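Local coordinates for protein triphenylmethane reductase (Citrobacter sp., PDB 2JL1) that probably uses NADPH as hydride donor to reduce triphenylmethane dyes, a reaction of interest for the bioremediation of these dyes, at residues Q18-K23 and S27-I32; N89-A94 and E125-T130; T105-A108 and E112-I115. One frame throughout, in Å; residues are numbered along the deposited sequence.

Contact 1. Residues Q18-K23 and S27-I32; sequences QHLLKK and SQIIAI
The first beta-alpha-beta crossover of the Rossmann fold closes here: helix 11-20 is followed by a short connection to strand 29-33, which enters the parallel sheet. I29, the first residue of that strand, carries the contact, laying its side chain against L20 of the helix and L21, its neighbour in the chain. Its CG1 lies beside the backbone N and anti to the carbonyl carbon (chi1 -55°), and the extended chi2 of 162° sends CD1 out toward the helix. That single methyl serves both leucines. It meets L20 at the root of the side chain, with CD1 of I29 3.6 Å from CB of L20, whereas L21 is touched further out, through its isopropyl end. The side chains of L21 and I29 cross at about a right angle. Backbone bonds run from K22 N to H19 O and from K23 N to L20 O, the latter 2.8 Å long. L20 also rests on I3 and V5 of the adjacent strand 3-5 and on A183 of helix 175-186, so the contact belongs to the apolar layer between sheet and helices. L21, nearer the surface, bears on I29 with one branch, CD2 of L21 standing 3.6 Å from CD1 of I29.

Contact 2. Residues N89-A94 and E125-T130; sequences NVVKAA and EYAIRT
V91 of helix 80-96 meets A127 and I128 of helix 117-130 with both of its methyls, each doing a different job. The valine has CG1 anti to the backbone N (chi1 176°) and CG2 beside that N, anti to the carbonyl carbon, a conformation that spreads the two branches over the partner helix. CG1 of V91 comes up against the backbone, 3.5 Å from the carbonyl O of A127. CG2 is turned to side chains instead: it touches CG1 of I128 at 3.7 Å and lies more loosely, at 4.1 Å, from CB of A127. On I128, CG1 stands beside the backbone N (chi1 -70°), and the valine meets this methylene rather than the terminal methyl; the two side chains cross at about a right angle. The CA atoms of V91 and I128 are 6.0 Å apart, a close approach consistent with the small side chain of A127. The carbonyl O of A127 that V91 covers is not left without a polar partner, because T130 OG1 donates to it at 2.7 Å, in the carbonyl plane and on a lone pair, with a C=O...donor angle of 144°. The same hydroxyl is hydrogen-bonded to T81 OG1 of the second subunit, whose I84 packs on A127 and T130, so the contact borders the dimer interface. Toward the sheet, V91 rests on F72 of strand 69-72 and I128 on Y135 and F137 of strand 135-140, which places the helix pair over one face of the parallel sheet.

Contact 3. Residues T105-A108 and E112-I115; sequences TGYA and ESII
Close to the NADP site, where strand 101-107 leaves the parallel sheet, Y107 meets the loop that leads to helix 117-130. Its CG lies anti to the backbone N (chi1 180°), carrying the ring out to S113 and I115. One ring carbon makes the contact: CE2 of Y107 has S113 OG 3.4 Å away, at the edge of the ring and in its plane, while CG1 of I115 approaches the same carbon obliquely at 4.1 Å. The serine hydroxyl is held from its own side of the contact by an ST turn, in which I115 N donates to S113 OG over 3.2 Å with a nearly straight N-H...O angle of 166°. Outside the two segments, E259 ties the pieces together: its OE2 is hydrogen-bonded to both Y107 OH and S113 OG, and its OE1 to I114 N. The carboxylate therefore bridges ring and loop beyond their direct contact, and it holds the hydroxyl end of the tyrosine in place. The Y107 side chain comes to about 5 Å from the bound NADP. The contact thus lies at the carboxyl end of strand 101-107, on the edge of the parallel sheet along which a Rossmann fold binds its dinucleotide.

All three contacts belong to the Rossmann-type part of the chain; contacts 1 and 2 lie at similar distances from the cofactor, contact 3 much nearer. The side chain of L20 in contact 1 is about 14 Å from the bound NADP, that of I128 in contact 2 about 13 Å, and that of Y107 in contact 3 about 5 Å. Contacts 1 and 3 reach the same parallel sheet with their centres 27 Å apart, on opposite sides of the centre of the chain. Contacts 2 and 3 are neighbours, about 5 Å apart at their nearest atoms, and strand 101-107 and its following loop connect helices 80-96 and 117-130. Contact 1 precedes both in sequence.

Contact 1. Residues Q18-K23 and S27-I32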
loop_
_atom_site.group_PDB
_atom_site.type_symbol
_atom_site.label_atom_id
_atom_site.label_comp_id
_atom_site.label_asym_id
_atom_site.label_seq_id
_atom_site.Cartn_x
_atom_site.Cartn_y
_atom_site.Cartn_z
ATOM N N GLN A 18 -15.016 -22.968 11.466
ATOM C CA GLN A 18 -15.857 -24.159 11.310
ATOM C C GLN A 18 -15.330 -25.119 10.251
ATOM O O GLN A 18 -15.365 -26.340 10.443
ATOM C CB GLN A 18 -17.326 -23.775 11.093
ATOM C CG GLN A 18 -17.957 -23.184 12.368
ATOM C CD GLN A 18 -17.752 -24.068 13.623
ATOM O OE1 GLN A 18 -18.049 -25.263 13.604
ATOM N NE2 GLN A 18 -17.251 -23.469 14.715
ATOM N N HIS A 19 -14.800 -24.572 9.151
ATOM C CA HIS A 19 -14.106 -25.389 8.149
ATOM C C HIS A 19 -12.757 -25.959 8.623
ATOM O O HIS A 19 -12.428 -27.107 8.307
ATOM C CB HIS A 19 -13.929 -24.598 6.849
ATOM C CG HIS A 19 -15.208 -24.399 6.095
ATOM N ND1 HIS A 19 -15.848 -25.424 5.431
ATOM C CD2 HIS A 19 -15.974 -23.296 5.912
ATOM C CE1 HIS A 19 -16.954 -24.963 4.873
ATOM N NE2 HIS A 19 -17.047 -23.672 5.142
ATOM N N LEU A 20 -11.978 -25.169 9.370
ATOM C CA LEU A 20 -10.715 -25.657 9.951
ATOM C C LEU A 20 -10.950 -26.805 10.931
ATOM O O LEU A 20 -10.144 -27.742 11.008
ATOM C CB LEU A 20 -9.937 -24.528 10.655
ATOM C CG LEU A 20 -9.244 -23.494 9.751
ATOM C CD1 LEU A 20 -8.633 -22.339 10.548
ATOM C CD2 LEU A 20 -8.198 -24.188 8.900
ATOM N N LEU A 21 -12.057 -26.731 11.668
ATOM C CA LEU A 21 -12.420 -27.773 12.649
ATOM C C LEU A 21 -12.717 -29.125 11.993
ATOM O O LEU A 21 -12.683 -30.154 12.654
ATOM C CB LEU A 21 -13.582 -27.311 13.552
ATOM C CG LEU A 21 -13.261 -26.272 14.645
ATOM C CD1 LEU A 21 -14.534 -25.650 15.288
ATOM C CD2 LEU A 21 -12.362 -26.849 15.727
ATOM N N LYS A 22 -13.001 -29.125 10.695
ATOM C CA LYS A 22 -13.159 -30.383 9.963
ATOM C C LYS A 22 -11.826 -30.878 9.398
ATOM O O LYS A 22 -11.766 -31.957 8.812
ATOM C CB LYS A 22 -14.178 -30.238 8.836
ATOM C CG LYS A 22 -15.586 -29.949 9.297
ATOM C CD LYS A 22 -16.504 -29.934 8.089
ATOM C CE LYS A 22 -17.863 -29.319 8.388
ATOM N NZ LYS A 22 -18.252 -28.458 7.224
ATOM N N LYS A 23 -10.751 -30.106 9.581
ATOM C CA LYS A 23 -9.454 -30.470 8.995
ATOM C C LYS A 23 -8.322 -30.686 10.002
ATOM O O LYS A 23 -7.448 -31.512 9.782
ATOM C CB LYS A 23 -9.020 -29.428 7.948
ATOM C CG LYS A 23 -9.897 -29.355 6.711
ATOM C CD LYS A 23 -9.583 -28.086 5.887
ATOM C CE LYS A 23 -10.539 -27.909 4.686
ATOM N NZ LYS A 23 -10.323 -28.934 3.614
ATOM N N SER A 27 -7.358 -27.799 19.103
ATOM C CA SER A 27 -6.238 -27.220 19.851
ATOM C C SER A 27 -5.215 -26.489 18.959
ATOM O O SER A 27 -4.403 -25.697 19.450
ATOM C CB SER A 27 -5.539 -28.311 20.670
ATOM O OG SER A 27 -4.841 -29.216 19.824
ATOM N N GLN A 28 -5.259 -26.770 17.657
ATOM C CA GLN A 28 -4.320 -26.227 16.673
ATOM C C GLN A 28 -4.806 -24.864 16.120
ATOM O O GLN A 28 -4.067 -24.151 15.450
ATOM C CB GLN A 28 -4.136 -27.249 15.532
ATOM C CG GLN A 28 -2.940 -26.999 14.620
ATOM C CD GLN A 28 -2.786 -28.025 13.488
ATOM O OE1 GLN A 28 -3.306 -29.156 13.555
ATOM N NE2 GLN A 28 -2.042 -27.636 12.447
ATOM N N ILE A 29 -6.056 -24.520 16.413
ATOM C CA ILE A 29 -6.657 -23.295 15.904
ATOM C C ILE A 29 -6.659 -22.246 17.015
ATOM O O ILE A 29 -6.951 -22.573 18.157
ATOM C CB ILE A 29 -8.108 -23.561 15.419
ATOM C CG1 ILE A 29 -8.121 -24.701 14.391
ATOM C CG2 ILE A 29 -8.753 -22.280 14.872
ATOM C CD1 ILE A 29 -9.478 -25.346 14.171
ATOM N N ILE A 30 -6.340 -20.994 16.671
ATOM C CA ILE A 30 -6.402 -19.864 17.602
ATOM C C ILE A 30 -7.321 -18.772 17.055
ATOM O O ILE A 30 -7.075 -18.214 15.977
ATOM C CB ILE A 30 -5.017 -19.231 17.869
ATOM C CG1 ILE A 30 -4.021 -20.261 18.422
ATOM C CG2 ILE A 30 -5.140 -18.065 18.844
ATOM C CD1 ILE A 30 -2.581 -19.819 18.323
ATOM N N ALA A 31 -8.385 -18.485 17.788
ATOM C CA ALA A 31 -9.280 -17.412 17.428
ATOM C C ALA A 31 -8.725 -16.138 18.030
ATOM O O ALA A 31 -8.523 -16.053 19.245
ATOM C CB ALA A 31 -10.674 -17.685 17.941
ATOM N N ILE A 32 -8.439 -15.163 17.168
ATOM C CA ILE A 32 -8.008 -13.857 17.619
ATOM C C ILE A 32 -9.181 -12.915 17.400
ATOM O O ILE A 32 -9.731 -12.815 16.293
ATOM C CB ILE A 32 -6.704 -13.390 16.925
ATOM C CG1 ILE A 32 -5.552 -14.318 17.317
ATOM C CG2 ILE A 32 -6.354 -11.969 17.345
ATOM C CD1 ILE A 32 -4.357 -14.279 16.390
#

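Contact 2. Residues N89-A94 and E125-T130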
loop_
_atom_site.group_PDB
_atom_site.type_symbol
_atom_site.label_atom_id
_atom_site.label_comp_id
_atom_site.label_asym_id
_atom_site.label_seq_id
_atom_site.Cartn_x
_atom_site.Cartn_y
_atom_site.Cartn_z
ATOM N N ASN A 89 -0.632 -1.791 11.452
ATOM C CA ASN A 89 -0.354 -2.312 12.798
ATOM C C ASN A 89 -0.365 -3.834 12.829
ATOM O O ASN A 89 0.484 -4.443 13.487
ATOM C CB ASN A 89 -1.387 -1.831 13.828
ATOM C CG ASN A 89 -1.299 -0.356 14.137
ATOM O OD1 ASN A 89 -0.262 0.298 13.958
ATOM N ND2 ASN A 89 -2.421 0.186 14.645
ATOM N N VAL A 90 -1.337 -4.451 12.142
ATOM C CA VAL A 90 -1.421 -5.919 12.096
ATOM C C VAL A 90 -0.160 -6.529 11.478
ATOM O O VAL A 90 0.459 -7.434 12.052
ATOM C CB VAL A 90 -2.684 -6.406 11.334
ATOM C CG1 VAL A 90 -2.636 -7.908 11.111
ATOM C CG2 VAL A 90 -3.942 -6.042 12.128
ATOM N N VAL A 91 0.214 -6.027 10.310
ATOM C CA VAL A 91 1.372 -6.521 9.560
ATOM C C VAL A 91 2.646 -6.359 10.389
ATOM O O VAL A 91 3.467 -7.288 10.442
ATOM C CB VAL A 91 1.494 -5.793 8.196
ATOM C CG1 VAL A 91 2.740 -6.225 7.440
ATOM C CG2 VAL A 91 0.258 -6.052 7.357
ATOM N N LYS A 92 2.810 -5.212 11.054
ATOM C CA LYS A 92 4.029 -5.014 11.871
ATOM C C LYS A 92 4.061 -5.975 13.052
ATOM O O LYS A 92 5.109 -6.547 13.354
ATOM C CB LYS A 92 4.169 -3.588 12.386
ATOM C CG LYS A 92 5.580 -3.299 12.921
ATOM C CD LYS A 92 5.649 -1.988 13.623
ATOM C CE LYS A 92 7.050 -1.768 14.190
ATOM N NZ LYS A 92 7.168 -2.511 15.467
ATOM N N ALA A 93 2.916 -6.148 13.715
ATOM C CA ALA A 93 2.792 -7.112 14.820
ATOM C C ALA A 93 3.136 -8.537 14.363
ATOM O O ALA A 93 3.918 -9.250 15.028
ATOM C CB ALA A 93 1.413 -7.058 15.434
ATOM N N ALA A 94 2.608 -8.922 13.205
ATOM C CA ALA A 94 2.915 -10.216 12.600
ATOM C C ALA A 94 4.414 -10.358 12.320
ATOM O O ALA A 94 5.020 -11.378 12.666
ATOM C CB ALA A 94 2.071 -10.433 11.319
ATOM N N GLU A 125 -1.571 -5.442 0.932
ATOM C CA GLU A 125 -0.726 -6.412 0.219
ATOM C C GLU A 125 0.746 -5.948 0.142
ATOM O O GLU A 125 1.657 -6.721 0.446
ATOM C CB GLU A 125 -1.253 -6.696 -1.190
ATOM C CG GLU A 125 -2.440 -7.681 -1.223
ATOM C CD GLU A 125 -2.881 -8.060 -2.639
ATOM O OE1 GLU A 125 -2.115 -7.828 -3.623
ATOM O OE2 GLU A 125 -4.012 -8.609 -2.756
ATOM N N TYR A 126 0.972 -4.701 -0.275
ATOM C CA TYR A 126 2.327 -4.143 -0.284
ATOM C C TYR A 126 2.975 -4.091 1.084
ATOM O O TYR A 126 4.182 -4.346 1.197
ATOM C CB TYR A 126 2.372 -2.772 -0.966
ATOM C CG TYR A 126 2.353 -2.879 -2.448
ATOM C CD1 TYR A 126 3.448 -3.437 -3.137
ATOM C CD2 TYR A 126 1.259 -2.453 -3.185
ATOM C CE1 TYR A 126 3.440 -3.554 -4.519
ATOM C CE2 TYR A 126 1.253 -2.554 -4.575
ATOM C CZ TYR A 126 2.347 -3.114 -5.226
ATOM O OH TYR A 126 2.353 -3.223 -6.589
ATOM N N ALA A 127 2.198 -3.781 2.125
ATOM C CA ALA A 127 2.697 -3.860 3.497
ATOM C C ALA A 127 3.188 -5.269 3.859
ATOM O O ALA A 127 4.273 -5.439 4.408
ATOM C CB ALA A 127 1.635 -3.382 4.510
ATOM N N ILE A 128 2.384 -6.282 3.542
ATOM C CA ILE A 128 2.769 -7.677 3.808
ATOM C C ILE A 128 4.034 -8.073 3.034
ATOM O O ILE A 128 4.892 -8.809 3.559
ATOM C CB ILE A 128 1.600 -8.653 3.497
ATOM C CG1 ILE A 128 0.503 -8.468 4.544
ATOM C CG2 ILE A 128 2.118 -10.122 3.420
ATOM C CD1 ILE A 128 -0.928 -9.028 4.146
ATOM N N ARG A 129 4.152 -7.588 1.798
ATOM C CA ARG A 129 5.370 -7.836 1.012
ATOM C C ARG A 129 6.652 -7.320 1.698
ATOM O O ARG A 129 7.680 -7.995 1.636
ATOM C CB ARG A 129 5.245 -7.329 -0.426
ATOM C CG ARG A 129 4.205 -8.084 -1.263
ATOM C CD ARG A 129 4.080 -7.479 -2.660
ATOM N NE ARG A 129 3.066 -8.139 -3.488
ATOM C CZ ARG A 129 3.276 -9.229 -4.228
ATOM N NH1 ARG A 129 4.468 -9.825 -4.232
ATOM N NH2 ARG A 129 2.290 -9.725 -4.970
ATOM N N THR A 130 6.586 -6.169 2.379
ATOM C CA THR A 130 7.757 -5.618 3.114
ATOM C C THR A 130 8.273 -6.497 4.247
ATOM O O THR A 130 9.414 -6.326 4.710
ATOM C CB THR A 130 7.493 -4.200 3.690
ATOM O OG1 THR A 130 6.690 -4.290 4.891
ATOM C CG2 THR A 130 6.832 -3.332 2.662
#

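Contact 3. Residues T105-A108 and E112-I115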
loop_
_atom_site.group_PDB
_atom_site.type_symbol
_atom_site.label_atom_id
_atom_site.label_comp_id
_atom_site.label_asym_id
_atom_site.label_seq_id
_atom_site.Cartn_x
_atom_site.Cartn_y
_atom_site.Cartn_z
ATOM N N THR A 105 -7.106 -11.704 3.389
ATOM C CA THR A 105 -8.337 -11.597 2.609
ATOM C C THR A 105 -8.399 -10.227 1.936
ATOM O O THR A 105 -8.819 -9.216 2.557
ATOM C CB THR A 105 -9.611 -11.787 3.480
ATOM O OG1 THR A 105 -9.630 -10.807 4.512
ATOM C CG2 THR A 105 -9.640 -13.199 4.091
ATOM N N GLY A 106 -8.004 -10.213 0.669
ATOM C CA GLY A 106 -7.955 -8.995 -0.151
ATOM C C GLY A 106 -9.197 -8.921 -1.014
ATOM O O GLY A 106 -10.268 -9.363 -0.609
ATOM N N TYR A 107 -9.059 -8.333 -2.188
ATOM C CA TYR A 107 -10.211 -8.068 -3.046
ATOM C C TYR A 107 -9.765 -8.395 -4.467
ATOM O O TYR A 107 -8.700 -7.947 -4.901
ATOM C CB TYR A 107 -10.657 -6.616 -2.867
ATOM C CG TYR A 107 -11.839 -6.186 -3.701
ATOM C CD1 TYR A 107 -13.070 -6.854 -3.600
ATOM C CD2 TYR A 107 -11.738 -5.101 -4.573
ATOM C CE1 TYR A 107 -14.185 -6.464 -4.371
ATOM C CE2 TYR A 107 -12.851 -4.692 -5.353
ATOM C CZ TYR A 107 -14.073 -5.384 -5.236
ATOM O OH TYR A 107 -15.177 -5.012 -5.993
ATOM N N ALA A 108 -10.543 -9.239 -5.152
ATOM C CA ALA A 108 -10.189 -9.749 -6.468
ATOM C C ALA A 108 -10.099 -8.612 -7.454
ATOM O O ALA A 108 -10.896 -7.656 -7.413
ATOM C CB ALA A 108 -11.216 -10.774 -6.941
ATOM N N GLU A 112 -7.875 -3.149 -10.970
ATOM C CA GLU A 112 -8.838 -2.667 -11.971
ATOM C C GLU A 112 -10.095 -2.094 -11.351
ATOM O O GLU A 112 -11.018 -1.656 -12.067
ATOM C CB GLU A 112 -9.208 -3.806 -12.926
ATOM C CG GLU A 112 -8.087 -4.103 -13.897
ATOM C CD GLU A 112 -7.050 -5.055 -13.340
ATOM O OE1 GLU A 112 -7.414 -5.973 -12.565
ATOM O OE2 GLU A 112 -5.866 -4.908 -13.700
ATOM N N SER A 113 -10.133 -2.113 -10.027
ATOM C CA SER A 113 -11.328 -1.737 -9.305
ATOM C C SER A 113 -11.577 -0.234 -9.310
ATOM O O SER A 113 -10.647 0.554 -9.382
ATOM C CB SER A 113 -11.258 -2.260 -7.876
ATOM O OG SER A 113 -12.385 -1.815 -7.145
ATOM N N ILE A 114 -12.853 0.138 -9.248
ATOM C CA ILE A 114 -13.259 1.514 -9.172
ATOM C C ILE A 114 -13.906 1.872 -7.829
ATOM O O ILE A 114 -14.461 2.955 -7.689
ATOM C CB ILE A 114 -14.204 1.901 -10.378
ATOM C CG1 ILE A 114 -15.612 1.294 -10.206
ATOM C CG2 ILE A 114 -13.566 1.524 -11.733
ATOM C CD1 ILE A 114 -16.627 1.722 -11.304
ATOM N N ILE A 115 -13.870 0.972 -6.846
ATOM C CA ILE A 115 -14.317 1.326 -5.497
ATOM C C ILE A 115 -13.113 1.617 -4.554
ATOM O O ILE A 115 -12.072 0.948 -4.656
ATOM C CB ILE A 115 -15.235 0.267 -4.905
ATOM C CG1 ILE A 115 -14.471 -1.012 -4.627
ATOM C CG2 ILE A 115 -16.426 -0.012 -5.869
ATOM C CD1 ILE A 115 -14.835 -1.656 -3.310
#